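Local structure of cellulose-binding protein (Saccharophagus degradans, 2YHG) at residues Trp147-Trp151 / Ala247-Met251; Ile205-Ser209 / Gln275-Gly280; Ser263-Trp267 / Tyr429-Val433; Gly266-Pro272 / Thr298-Ile304. The protein is of uncertain function but contains a nucleoside hydrolase-like domain and is associated with carbohydrate metabolism, possibly hydrolysing glycosidic bonds and binding polysaccharide. All coordinates share one frame; numbering follows the deposited sequence. Where two conformers were deposited one is given.

Interaction 1 of 4, residues Trp147-Trp151 / Ala247-Met251; sequences WATCW and AFLHM. With CA (calcium ion), chain B.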
loop_
_atom_site.group_PDB
_atom_site.type_symbol
_atom_site.label_atom_id
_atom_site.label_comp_id
_atom_site.label_asym_id
_atom_site.label_seq_id
_atom_site.Cartn_x
_atom_site.Cartn_y
_atom_site.Cartn_z
ATOM N N TRP A 147 5.523 -3.091 -7.290
ATOM C CA TRP A 147 5.720 -1.830 -6.617
ATOM C C TRP A 147 7.057 -1.836 -5.922
ATOM O O TRP A 147 7.412 -2.797 -5.235
ATOM C CB TRP A 147 4.645 -1.580 -5.581
ATOM C CG TRP A 147 3.336 -1.278 -6.190
ATOM C CD1 TRP A 147 2.440 -2.177 -6.718
ATOM C CD2 TRP A 147 2.812 0.017 -6.478
ATOM N NE1 TRP A 147 1.416 -1.514 -7.327
ATOM C CE2 TRP A 147 1.611 -0.171 -7.197
ATOM C CE3 TRP A 147 3.252 1.318 -6.228
ATOM C CZ2 TRP A 147 0.868 0.902 -7.670
ATOM C CZ3 TRP A 147 2.502 2.376 -6.670
ATOM C CH2 TRP A 147 1.314 2.157 -7.405
ATOM N N ALA A 148 7.785 -0.734 -6.064
ATOM C CA ALA A 148 8.964 -0.467 -5.245
ATOM C C ALA A 148 8.721 0.833 -4.511
ATOM O O ALA A 148 8.284 1.803 -5.115
ATOM C CB ALA A 148 10.249 -0.441 -6.071
ATOM N N THR A 149 8.998 0.854 -3.216
ATOM C CA THR A 149 8.648 1.987 -2.400
ATOM C C THR A 149 9.881 2.659 -1.823
ATOM O O THR A 149 10.948 2.042 -1.636
ATOM C CB THR A 149 7.672 1.620 -1.303
ATOM O OG1 THR A 149 8.400 0.909 -0.300
ATOM C CG2 THR A 149 6.500 0.783 -1.842
ATOM N N CYS A 150 9.716 3.928 -1.485
ATOM C CA CYS A 150 10.752 4.746 -0.863
ATOM C C CYS A 150 10.268 5.211 0.502
ATOM O O CYS A 150 9.542 6.201 0.626
ATOM C CB CYS A 150 11.093 5.963 -1.736
ATOM S SG CYS A 150 11.082 5.546 -3.488
ATOM N N TRP A 151 10.642 4.472 1.547
ATOM C CA TRP A 151 10.418 4.925 2.907
ATOM C C TRP A 151 11.476 5.937 3.326
ATOM O O TRP A 151 11.247 6.736 4.248
ATOM C CB TRP A 151 10.377 3.767 3.903
ATOM C CG TRP A 151 9.334 2.714 3.698
ATOM C CD1 TRP A 151 8.563 2.490 2.587
ATOM C CD2 TRP A 151 9.046 1.668 4.609
ATOM N NE1 TRP A 151 7.770 1.373 2.781
ATOM C CE2 TRP A 151 8.084 0.830 4.010
ATOM C CE3 TRP A 151 9.519 1.360 5.889
ATOM C CZ2 TRP A 151 7.617 -0.323 4.632
ATOM C CZ3 TRP A 151 9.073 0.201 6.501
ATOM C CH2 TRP A 151 8.125 -0.624 5.885
ATOM N N ALA A 247 2.704 3.705 2.103
ATOM C CA ALA A 247 3.385 3.062 0.988
ATOM C C ALA A 247 3.132 1.562 0.892
ATOM O O ALA A 247 3.431 0.974 -0.159
ATOM C CB ALA A 247 4.869 3.351 1.057
ATOM N N PHE A 248 2.608 0.918 1.916
ATOM C CA PHE A 248 2.011 -0.402 1.724
ATOM C C PHE A 248 0.521 -0.447 1.947
ATOM O O PHE A 248 -0.129 -1.325 1.371
ATOM C CB PHE A 248 2.701 -1.544 2.514
ATOM C CG PHE A 248 2.763 -1.337 3.980
ATOM C CD1 PHE A 248 3.812 -0.628 4.549
ATOM C CD2 PHE A 248 1.833 -1.929 4.835
ATOM C CE1 PHE A 248 3.900 -0.467 5.919
ATOM C CE2 PHE A 248 1.890 -1.718 6.197
ATOM C CZ PHE A 248 2.952 -1.005 6.733
ATOM N N LEU A 249 -0.080 0.467 2.686
ATOM C CA LEU A 249 -1.533 0.431 2.800
ATOM C C LEU A 249 -2.176 0.657 1.437
ATOM O O LEU A 249 -3.305 0.183 1.210
ATOM C CB LEU A 249 -2.061 1.464 3.801
ATOM C CG LEU A 249 -1.581 1.306 5.232
ATOM C CD1 LEU A 249 -2.347 2.310 6.110
ATOM C CD2 LEU A 249 -1.751 -0.129 5.726
ATOM N N HIS A 250 -1.513 1.349 0.524
ATOM C CA HIS A 250 -2.023 1.553 -0.838
ATOM C C HIS A 250 -2.397 0.213 -1.489
ATOM O O HIS A 250 -3.362 0.180 -2.269
ATOM C CB HIS A 250 -0.930 2.279 -1.628
ATOM C CG HIS A 250 -1.370 2.724 -2.975
ATOM N ND1 HIS A 250 -2.505 3.462 -3.170
ATOM C CD2 HIS A 250 -0.778 2.535 -4.182
ATOM C CE1 HIS A 250 -2.611 3.673 -4.468
ATOM N NE2 HIS A 250 -1.575 3.143 -5.111
ATOM N N MET A 251 -1.641 -0.839 -1.203
ATOM C CA MET A 251 -1.782 -2.138 -1.809
ATOM C C MET A 251 -2.431 -3.175 -0.893
ATOM O O MET A 251 -2.393 -4.364 -1.202
ATOM C CB MET A 251 -0.444 -2.655 -2.337
ATOM C CG MET A 251 0.379 -1.632 -3.106
ATOM S SD MET A 251 1.503 -0.784 -1.932
ATOM C CE MET A 251 2.460 0.260 -2.986
HETATM CA CA CA B . 11.594 6.469 6.605
HETATM O O HOH W 1 10.805 8.177 8.362
HETATM O O HOH W 2 12.922 8.570 6.605
#

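Interaction 2 of 4, residues Ile205-Ser209 / Gln275-Gly280; sequences IRARS and QAGVRG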
loop_
_atom_site.group_PDB
_atom_site.type_symbol
_atom_site.label_atom_id
_atom_site.label_comp_id
_atom_site.label_asym_id
_atom_site.label_seq_id
_atom_site.Cartn_x
_atom_site.Cartn_y
_atom_site.Cartn_z
ATOM N N ILE A 205 4.210 7.965 -7.603
ATOM C CA ILE A 205 3.516 8.718 -6.571
ATOM C C ILE A 205 4.521 9.296 -5.601
ATOM O O ILE A 205 5.386 8.567 -5.106
ATOM C CB ILE A 205 2.568 7.766 -5.766
ATOM C CG1 ILE A 205 1.446 7.231 -6.646
ATOM C CG2 ILE A 205 2.048 8.467 -4.514
ATOM C CD1 ILE A 205 0.708 6.070 -6.040
ATOM N N ARG A 206 4.450 10.602 -5.328
ATOM C CA ARG A 206 5.139 11.223 -4.194
ATOM C C ARG A 206 4.060 11.663 -3.218
ATOM O O ARG A 206 3.423 12.701 -3.414
ATOM C CB ARG A 206 6.072 12.367 -4.596
ATOM C CG ARG A 206 6.779 13.024 -3.441
ATOM C CD ARG A 206 7.878 14.004 -3.837
ATOM N NE ARG A 206 9.069 13.298 -4.276
ATOM C CZ ARG A 206 10.185 13.889 -4.690
ATOM N NH1 ARG A 206 10.217 15.190 -4.932
ATOM N NH2 ARG A 206 11.292 13.171 -4.871
ATOM N N ALA A 207 3.809 10.835 -2.219
ATOM C CA ALA A 207 2.748 11.078 -1.256
ATOM C C ALA A 207 3.228 12.022 -0.178
ATOM O O ALA A 207 4.314 11.823 0.387
ATOM C CB ALA A 207 2.302 9.772 -0.629
ATOM N N ARG A 208 2.431 13.018 0.141
ATOM C CA ARG A 208 2.819 13.989 1.147
ATOM C C ARG A 208 1.852 14.125 2.294
ATOM O O ARG A 208 2.224 14.626 3.367
ATOM C CB ARG A 208 3.034 15.337 0.509
ATOM C CG ARG A 208 4.083 15.335 -0.588
ATOM C CD ARG A 208 4.225 16.744 -1.196
ATOM N NE ARG A 208 3.028 17.086 -1.943
ATOM C CZ ARG A 208 2.666 18.343 -2.207
ATOM N NH1 ARG A 208 3.441 19.370 -1.845
ATOM N NH2 ARG A 208 1.489 18.566 -2.771
ATOM N N SER A 209 0.610 13.699 2.119
ATOM C CA SER A 209 -0.401 13.913 3.148
ATOM C C SER A 209 -0.551 12.660 4.003
ATOM O O SER A 209 -1.608 11.988 4.006
ATOM C CB SER A 209 -1.742 14.326 2.533
ATOM O OG SER A 209 -1.687 15.608 1.931
ATOM N N GLN A 275 1.060 16.490 -10.492
ATOM C CA GLN A 275 1.402 17.872 -10.282
ATOM C C GLN A 275 2.831 18.132 -10.679
ATOM O O GLN A 275 3.667 17.209 -10.662
ATOM C CB GLN A 275 1.186 18.302 -8.818
ATOM C CG GLN A 275 -0.230 18.102 -8.320
ATOM C CD GLN A 275 -0.441 18.705 -6.965
ATOM O OE1 GLN A 275 0.356 19.539 -6.514
ATOM N NE2 GLN A 275 -1.528 18.318 -6.305
ATOM N N ALA A 276 3.133 19.378 -11.025
ATOM C CA ALA A 276 4.477 19.775 -11.421
ATOM C C ALA A 276 5.307 20.196 -10.216
ATOM O O ALA A 276 4.842 20.897 -9.315
ATOM C CB ALA A 276 4.409 20.960 -12.410
ATOM N N GLY A 277 6.568 19.788 -10.199
ATOM C CA GLY A 277 7.523 20.302 -9.263
ATOM C C GLY A 277 7.253 19.970 -7.817
ATOM O O GLY A 277 7.622 20.720 -6.921
ATOM N N VAL A 278 6.679 18.800 -7.550
ATOM C CA VAL A 278 6.355 18.390 -6.168
ATOM C C VAL A 278 7.679 18.277 -5.400
ATOM O O VAL A 278 8.537 17.450 -5.741
ATOM C CB VAL A 278 5.587 17.072 -6.115
ATOM C CG1 VAL A 278 5.310 16.689 -4.679
ATOM C CG2 VAL A 278 4.276 17.176 -6.860
ATOM N N ARG A 279 7.870 19.097 -4.386
ATOM C CA ARG A 279 9.143 19.164 -3.687
ATOM C C ARG A 279 9.247 18.157 -2.553
ATOM O O ARG A 279 8.270 17.900 -1.844
ATOM C CB ARG A 279 9.389 20.573 -3.159
ATOM C CG ARG A 279 9.442 21.660 -4.229
ATOM C CD ARG A 279 10.466 21.381 -5.300
ATOM N NE ARG A 279 10.643 22.523 -6.185
ATOM C CZ ARG A 279 10.918 22.467 -7.492
ATOM N NH1 ARG A 279 10.873 21.337 -8.165
ATOM N NH2 ARG A 279 11.286 23.583 -8.129
ATOM N N GLY A 280 10.443 17.649 -2.372
ATOM C CA GLY A 280 10.774 16.748 -1.279
ATOM C C GLY A 280 10.955 17.482 0.035
ATOM O O GLY A 280 10.722 18.684 0.159
HETATM O O HOH W 3 6.155 19.562 -1.278
HETATM O O HOH W 4 0.776 20.996 -4.169
#

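Interaction 3 of 4, residues Ser263-Trp267 / Tyr429-Val433; sequences SMGGW and YRRVV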
loop_
_atom_site.group_PDB
_atom_site.type_symbol
_atom_site.label_atom_id
_atom_site.label_comp_id
_atom_site.label_asym_id
_atom_site.label_seq_id
_atom_site.Cartn_x
_atom_site.Cartn_y
_atom_site.Cartn_z
ATOM N N SER A 263 -6.036 7.192 -8.982
ATOM C CA SER A 263 -7.175 8.033 -8.638
ATOM C C SER A 263 -8.252 7.316 -7.833
ATOM O O SER A 263 -9.194 7.987 -7.391
ATOM C CB SER A 263 -7.809 8.539 -9.910
ATOM O OG SER A 263 -8.255 7.422 -10.675
ATOM N N MET A 264 -8.170 6.011 -7.609
ATOM C CA MET A 264 -9.289 5.314 -6.983
ATOM C C MET A 264 -9.521 5.707 -5.542
ATOM O O MET A 264 -10.665 5.679 -5.070
ATOM C CB MET A 264 -9.154 3.793 -7.066
ATOM C CG MET A 264 -9.498 3.233 -8.434
ATOM S SD MET A 264 -9.875 1.470 -8.288
ATOM C CE MET A 264 -10.184 1.040 -9.991
ATOM N N GLY A 265 -8.459 5.945 -4.788
ATOM C CA GLY A 265 -8.579 6.108 -3.346
ATOM C C GLY A 265 -8.578 4.778 -2.619
ATOM O O GLY A 265 -8.974 3.741 -3.157
ATOM N N GLY A 266 -8.076 4.809 -1.389
ATOM C CA GLY A 266 -7.903 3.624 -0.586
ATOM C C GLY A 266 -7.007 3.959 0.572
ATOM O O GLY A 266 -6.772 5.124 0.866
ATOM N N TRP A 267 -6.545 2.947 1.286
ATOM C CA TRP A 267 -5.839 3.182 2.536
ATOM C C TRP A 267 -4.482 3.852 2.372
ATOM O O TRP A 267 -3.922 4.316 3.373
ATOM C CB TRP A 267 -5.686 1.891 3.300
ATOM C CG TRP A 267 -6.883 1.246 3.894
ATOM C CD1 TRP A 267 -8.197 1.561 3.717
ATOM C CD2 TRP A 267 -6.831 0.154 4.807
ATOM N NE1 TRP A 267 -8.978 0.726 4.498
ATOM C CE2 TRP A 267 -8.153 -0.135 5.183
ATOM C CE3 TRP A 267 -5.786 -0.589 5.365
ATOM C CZ2 TRP A 267 -8.472 -1.136 6.090
ATOM C CZ3 TRP A 267 -6.100 -1.570 6.280
ATOM C CH2 TRP A 267 -7.435 -1.832 6.651
ATOM N N TYR A 429 -14.071 -4.816 1.944
ATOM C CA TYR A 429 -14.531 -3.922 0.888
ATOM C C TYR A 429 -14.761 -4.656 -0.403
ATOM O O TYR A 429 -13.998 -5.543 -0.769
ATOM C CB TYR A 429 -13.457 -2.858 0.618
ATOM C CG TYR A 429 -13.055 -2.066 1.833
ATOM C CD1 TYR A 429 -13.857 -1.075 2.338
ATOM C CD2 TYR A 429 -11.883 -2.369 2.533
ATOM C CE1 TYR A 429 -13.482 -0.372 3.472
ATOM C CE2 TYR A 429 -11.484 -1.649 3.631
ATOM C CZ TYR A 429 -12.287 -0.653 4.090
ATOM O OH TYR A 429 -11.857 0.092 5.179
ATOM N N ARG A 430 -15.732 -4.164 -1.180
ATOM C CA ARG A 430 -15.814 -4.461 -2.600
ATOM C C ARG A 430 -16.251 -3.216 -3.356
ATOM O O ARG A 430 -17.367 -2.741 -3.167
ATOM C CB ARG A 430 -16.781 -5.597 -2.918
ATOM C CG ARG A 430 -16.896 -5.876 -4.419
ATOM C CD ARG A 430 -15.649 -6.580 -4.952
ATOM N NE ARG A 430 -15.479 -7.882 -4.295
ATOM C CZ ARG A 430 -16.279 -8.935 -4.485
ATOM N NH1 ARG A 430 -17.111 -8.976 -5.509
ATOM N NH2 ARG A 430 -16.186 -10.007 -3.714
ATOM N N ARG A 431 -15.391 -2.699 -4.215
ATOM C CA ARG A 431 -15.745 -1.666 -5.142
ATOM C C ARG A 431 -16.324 -2.254 -6.403
ATOM O O ARG A 431 -15.788 -3.192 -6.967
ATOM C CB ARG A 431 -14.524 -0.792 -5.477
ATOM C CG ARG A 431 -14.901 0.446 -6.302
ATOM C CD ARG A 431 -13.685 1.227 -6.778
ATOM N NE ARG A 431 -12.863 1.629 -5.644
ATOM C CZ ARG A 431 -12.388 2.842 -5.378
ATOM N NH1 ARG A 431 -12.687 3.892 -6.106
ATOM N NH2 ARG A 431 -11.573 2.962 -4.349
ATOM N N VAL A 432 -17.435 -1.667 -6.838
ATOM C CA VAL A 432 -18.081 -1.960 -8.100
ATOM C C VAL A 432 -17.953 -0.727 -8.980
ATOM O O VAL A 432 -18.511 0.329 -8.671
ATOM C CB VAL A 432 -19.551 -2.340 -7.920
ATOM C CG1 VAL A 432 -20.131 -2.780 -9.254
ATOM C CG2 VAL A 432 -19.694 -3.470 -6.897
ATOM N N VAL A 433 -17.179 -0.834 -10.047
ATOM C CA VAL A 433 -17.007 0.244 -11.013
ATOM C C VAL A 433 -17.977 -0.025 -12.147
ATOM O O VAL A 433 -17.884 -1.039 -12.853
ATOM C CB VAL A 433 -15.561 0.303 -11.535
ATOM C CG1 VAL A 433 -15.458 1.292 -12.684
ATOM C CG2 VAL A 433 -14.611 0.666 -10.400
#

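Interaction 4 of 4, residues Gly266-Pro272 / Thr298-Ile304; sequences GWGGRFP and TENGESI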
loop_
_atom_site.group_PDB
_atom_site.type_symbol
_atom_site.label_atom_id
_atom_site.label_comp_id
_atom_site.label_asym_id
_atom_site.label_seq_id
_atom_site.Cartn_x
_atom_site.Cartn_y
_atom_site.Cartn_z
ATOM N N GLY A 266 -8.076 4.809 -1.389
ATOM C CA GLY A 266 -7.903 3.624 -0.586
ATOM C C GLY A 266 -7.007 3.959 0.572
ATOM O O GLY A 266 -6.772 5.124 0.866
ATOM N N TRP A 267 -6.545 2.947 1.286
ATOM C CA TRP A 267 -5.839 3.182 2.536
ATOM C C TRP A 267 -4.482 3.852 2.372
ATOM O O TRP A 267 -3.922 4.316 3.373
ATOM C CB TRP A 267 -5.686 1.891 3.300
ATOM C CG TRP A 267 -6.883 1.246 3.894
ATOM C CD1 TRP A 267 -8.197 1.561 3.717
ATOM C CD2 TRP A 267 -6.831 0.154 4.807
ATOM N NE1 TRP A 267 -8.978 0.726 4.498
ATOM C CE2 TRP A 267 -8.153 -0.135 5.183
ATOM C CE3 TRP A 267 -5.786 -0.589 5.365
ATOM C CZ2 TRP A 267 -8.472 -1.136 6.090
ATOM C CZ3 TRP A 267 -6.100 -1.570 6.280
ATOM C CH2 TRP A 267 -7.435 -1.832 6.651
ATOM N N GLY A 268 -3.936 3.908 1.162
ATOM C CA GLY A 268 -2.743 4.694 0.904
ATOM C C GLY A 268 -3.002 6.085 0.359
ATOM O O GLY A 268 -2.050 6.793 -0.001
ATOM N N GLY A 269 -4.263 6.490 0.302
ATOM C CA GLY A 269 -4.645 7.784 -0.225
ATOM C C GLY A 269 -5.151 7.749 -1.645
ATOM O O GLY A 269 -5.251 6.695 -2.295
ATOM N N ARG A 270 -5.483 8.940 -2.132
ATOM C CA ARG A 270 -6.090 9.149 -3.457
ATOM C C ARG A 270 -5.264 10.187 -4.204
ATOM O O ARG A 270 -4.927 11.220 -3.631
ATOM C CB ARG A 270 -7.542 9.631 -3.302
ATOM C CG ARG A 270 -8.274 9.688 -4.603
ATOM C CD ARG A 270 -9.757 9.967 -4.416
ATOM N NE ARG A 270 -10.024 11.200 -3.640
ATOM C CZ ARG A 270 -9.930 12.435 -4.131
ATOM N NH1 ARG A 270 -9.643 12.619 -5.398
ATOM N NH2 ARG A 270 -10.113 13.476 -3.341
ATOM N N PHE A 271 -4.962 9.897 -5.461
ATOM C CA PHE A 271 -4.022 10.700 -6.248
ATOM C C PHE A 271 -4.692 11.087 -7.563
ATOM O O PHE A 271 -4.614 10.364 -8.538
ATOM C CB PHE A 271 -2.741 9.914 -6.480
ATOM C CG PHE A 271 -2.163 9.399 -5.181
ATOM C CD1 PHE A 271 -1.397 10.221 -4.369
ATOM C CD2 PHE A 271 -2.414 8.127 -4.730
ATOM C CE1 PHE A 271 -0.922 9.792 -3.164
ATOM C CE2 PHE A 271 -1.926 7.684 -3.519
ATOM C CZ PHE A 271 -1.211 8.539 -2.726
ATOM N N PRO A 272 -5.429 12.210 -7.572
ATOM C CA PRO A 272 -6.311 12.486 -8.709
ATOM C C PRO A 272 -5.588 13.004 -9.941
ATOM O O PRO A 272 -6.188 13.030 -11.015
ATOM C CB PRO A 272 -7.275 13.524 -8.149
ATOM C CG PRO A 272 -6.518 14.194 -7.070
ATOM C CD PRO A 272 -5.708 13.101 -6.432
ATOM N N THR A 298 0.324 12.996 -6.790
ATOM C CA THR A 298 0.335 13.352 -5.408
ATOM C C THR A 298 -1.116 13.663 -5.020
ATOM O O THR A 298 -1.988 13.761 -5.872
ATOM C CB THR A 298 1.312 14.514 -5.126
ATOM O OG1 THR A 298 1.551 14.635 -3.712
ATOM C CG2 THR A 298 0.796 15.830 -5.703
ATOM N N GLU A 299 -1.385 13.790 -3.742
ATOM C CA GLU A 299 -2.740 14.056 -3.288
ATOM C C GLU A 299 -3.192 15.434 -3.705
ATOM O O GLU A 299 -2.395 16.377 -3.846
ATOM C CB GLU A 299 -2.815 13.951 -1.745
ATOM C CG GLU A 299 -2.334 12.634 -1.165
ATOM C CD GLU A 299 -0.866 12.645 -0.742
ATOM O OE1 GLU A 299 -0.040 13.417 -1.296
ATOM O OE2 GLU A 299 -0.512 11.876 0.182
ATOM N N ASN A 300 -4.498 15.598 -3.813
ATOM C CA ASN A 300 -5.096 16.913 -3.841
ATOM C C ASN A 300 -6.179 16.904 -2.785
ATOM O O ASN A 300 -7.363 16.872 -3.069
ATOM C CB ASN A 300 -5.617 17.274 -5.224
ATOM C CG ASN A 300 -5.888 18.746 -5.362
ATOM O OD1 ASN A 300 -5.751 19.505 -4.418
ATOM N ND2 ASN A 300 -6.322 19.161 -6.545
ATOM N N GLY A 301 -5.743 16.843 -1.543
ATOM C CA GLY A 301 -6.626 16.580 -0.404
ATOM C C GLY A 301 -6.194 15.354 0.388
ATOM O O GLY A 301 -6.031 14.267 -0.166
ATOM N N GLU A 302 -6.081 15.516 1.702
ATOM C CA GLU A 302 -5.808 14.411 2.582
ATOM C C GLU A 302 -6.862 13.310 2.361
ATOM O O GLU A 302 -8.049 13.600 2.215
ATOM C CB GLU A 302 -5.765 14.924 4.026
ATOM C CG GLU A 302 -5.206 13.921 5.027
ATOM C CD GLU A 302 -6.153 12.771 5.364
ATOM O OE1 GLU A 302 -7.378 12.958 5.350
ATOM O OE2 GLU A 302 -5.642 11.658 5.643
ATOM N N SER A 303 -6.435 12.066 2.388
ATOM C CA SER A 303 -7.251 10.986 1.868
ATOM C C SER A 303 -6.992 9.646 2.510
ATOM O O SER A 303 -7.343 8.609 1.952
ATOM C CB SER A 303 -7.165 10.975 0.333
ATOM O OG SER A 303 -5.821 10.986 -0.110
ATOM N N ILE A 304 -6.433 9.628 3.720
ATOM C CA ILE A 304 -6.250 8.386 4.467
ATOM C C ILE A 304 -7.162 8.328 5.695
ATOM O O ILE A 304 -7.679 7.281 6.045
ATOM C CB ILE A 304 -4.784 8.132 4.840
ATOM C CG1 ILE A 304 -3.887 8.174 3.585
ATOM C CG2 ILE A 304 -4.622 6.813 5.573
ATOM C CD1 ILE A 304 -2.458 8.107 3.900
HETATM O O HOH W 5 -2.107 9.729 0.724
HETATM O O HOH W 6 -6.295 13.537 -2.910
HETATM O O HOH W 7 -9.238 15.832 -4.864
#

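Interaction 1 of 4, residues Trp147-Trp151 / Ala247-Met251
One face of the Trp147 indole carries both Met251 and His250. Met251 CG stands over the five-membered ring, a CH-pi contact 4.2 Å from the ring centroid and 8° off its normal. The methyl CE stands over the CD2-CE3 side, toward the rim, 3.5 Å from Trp147 CD2, with SD farther above the same face in a Met-aromatic contact. A bend at chi2 (92°) carries the sulfur away from the face and lets the methyl come back down onto it. His250 turns its edge to the six-membered ring in an offset edge-to-face pair, the planes 80° apart and His250 NE2 3.8 Å from Trp147 CH2. The same NE2 is hydrogen-bonded to the carbonyl of Pro259, which should help fix how the imidazole is turned.

At the other end, Trp151 meets Phe248 obliquely, with CZ2 3.8 Å from Phe248 CD1, while Ala247 CB lies 3.9 Å from Trp151 NE1. Between the two aromatic groups, Thr149 CG2 sits 3.5 Å from the carbonyl O of Ala247, a buried oxygen without a polar partner. Trp151 O binds a calcium ion at 2.4 Å, together with two waters and Asp36, Asp43 and Asp244. A strand of the central parallel sheet ending at calcium, packed by the short helix that follows Asp244, is consistent with the metal site of the nucleoside hydrolase fold.

Interaction 2 of 4, residues Ile205-Ser209 / Gln275-Gly280
The end of edge strand 203-207 of the six-stranded parallel sheet and the loop just after it, carrying Arg206 and Arg208, hold the turn through Val278 that leaves strand 273-276 of the neighbouring two-stranded antiparallel sheet. The contact therefore joins the nucleoside hydrolase-like core to a small peripheral sheet. The CB atoms of both arginines are directed at the turn, while Ala207, between them in sequence, turns its methyl away.

Arg206 CG lies anti to the backbone N (chi1 180°), and the chain runs on extended before bending at chi3. Its aliphatic part runs antiparallel alongside Val278, with Arg206 CD 3.8 Å from Val278 CG1, and NH1 gives a hydrogen bond of 2.9 Å to Val278 O. This bond is bent, with an N-H...O angle of 136°, and the donor is tilted out of the carbonyl plane. Gly280 CA lies over one face of the guanidinium. The charge also has two acidic partners, as NE forms a salt bridge with Asp184 and NH1 another with Asp288, while NH2 is bonded to Thr193; so many bonds leave the group little freedom to rotate.

Arg208 crosses the valine obliquely and lays its guanidinium over Val278 CG1, which is 3.6 Å from NE. Its far nitrogens are joined to the turn by water. One water accepts from Arg208 NH1 and donates to Arg279 O, 2.7 Å away. Another accepts from Arg208 NH2 at 2.9 Å and donates to Gln275 OE1 at 2.8 Å.

Interaction 3 of 4, residues Ser263-Trp267 / Tyr429-Val433
Arg431 lays one face of its guanidinium against Met264, whose CB stands 3.4 Å above the plane and toward its rim. The pair lies at a buried domain interface, where strand 427-436 of the C-terminal mixed beta sheet packs on the loop after helix 246-249 of the nucleoside hydrolase-like domain. The two backbones run nearly opposite ways.

A trans chi1 of -172° carries the arginine chain straight off the strand, and a turn at chi3 brings its head onto the loop. There NH1 and NH2 both donate to the single carbonyl oxygen Met264 O, with NH1 at 2.9 Å. This oxygen lies in the guanidinium plane, but the two donors reach it from the same face of its own plane, NH2 from well above it. Further bonds to Leu256, from NE, and His413, from NH1, spread the hold on the buried group across both domains and should fix its orientation. Met264 SD passes 4.0 Å from Arg431 NE, and beyond it CE only brushes Val433 CG2.

A second tie is made by Trp267, whose side chain packs on helix 308-323. The indole and the Tyr429 ring cross at about a right angle, with Trp267 CZ2 3.9 Å from Tyr429 CE2. Trp267 NE1 donates a hydrogen bond of 3.0 Å to Tyr429 OH, which lies within 2° of the indole plane, with an N-H...O angle of 155°.

Interaction 4 of 4, residues Gly266-Pro272 / Thr298-Ile304
Two irregular segments pack alongside each other in a buried loop-loop contact, one leading into strand 273-276, the other running from strand 295-298 toward helix 308-323. Gly266 and Ser303, one from each, bind the same magnesium ion.

The direct hydrogen bond across the contact runs from Arg270 N to Ser303 OG, 2.9 Å long with an angle of 151°. A chi1 of 51° turns OG toward the Arg270 N-H; Ser303 OG also sits 3.4 Å from Gly269 CA and donates weakly to Gly301 O. Gly269 closes the type I beta turn begun at Gly266, and its backbone shape calls for glycine. Ile304 lies against the turn, CG2 3.4 Å from Trp267 O, a buried oxygen without a polar partner.

Phe271 and Glu299 run alongside in the same direction, Phe271 CE1 3.7 Å from Glu299 CD; the ring's edge meets the peptide carbon of Thr298. The carboxylate is held by backbone N-H groups of Arg208 and Ser209. The Pro272 ring crosses the Asn300 side chain at about a right angle, CG 3.7 Å from Asn300 CB.

Three waters bridge the rest: one donates to Gly268 O and Glu299 OE2, another links Arg270 O with Asn300 N and Gly301 O, and a third joins Arg270 NH2 to Asn300 O. Polar links thus run through ordered water, one serine hydroxyl and the shared metal, beside apolar packing, without regular backbone pairing.

From the N terminus, the strand segment 147-151 comes first; two more strands of the parallel sheet follow before helix segment 247-251 packs back on it and closes interaction 1. Segment 205-209 lies within that loop but pairs beyond it with 275-280, so interactions 1 and 2 cross. Ile205 CD1 touches both His250 and Trp147. The following loop opens interactions 3 and 4, which share Gly266 and Trp267. Interaction 4 closes soon afterwards at 298-304 and crosses interaction 2, to which Thr298 and Glu299 are hydrogen-bonded. Interaction 3 closes last, at 429-433, and also crosses interaction 2. Together they connect the calcium-bearing core, the small peripheral sheet, the magnesium-binding loops and the C-terminal beta domain.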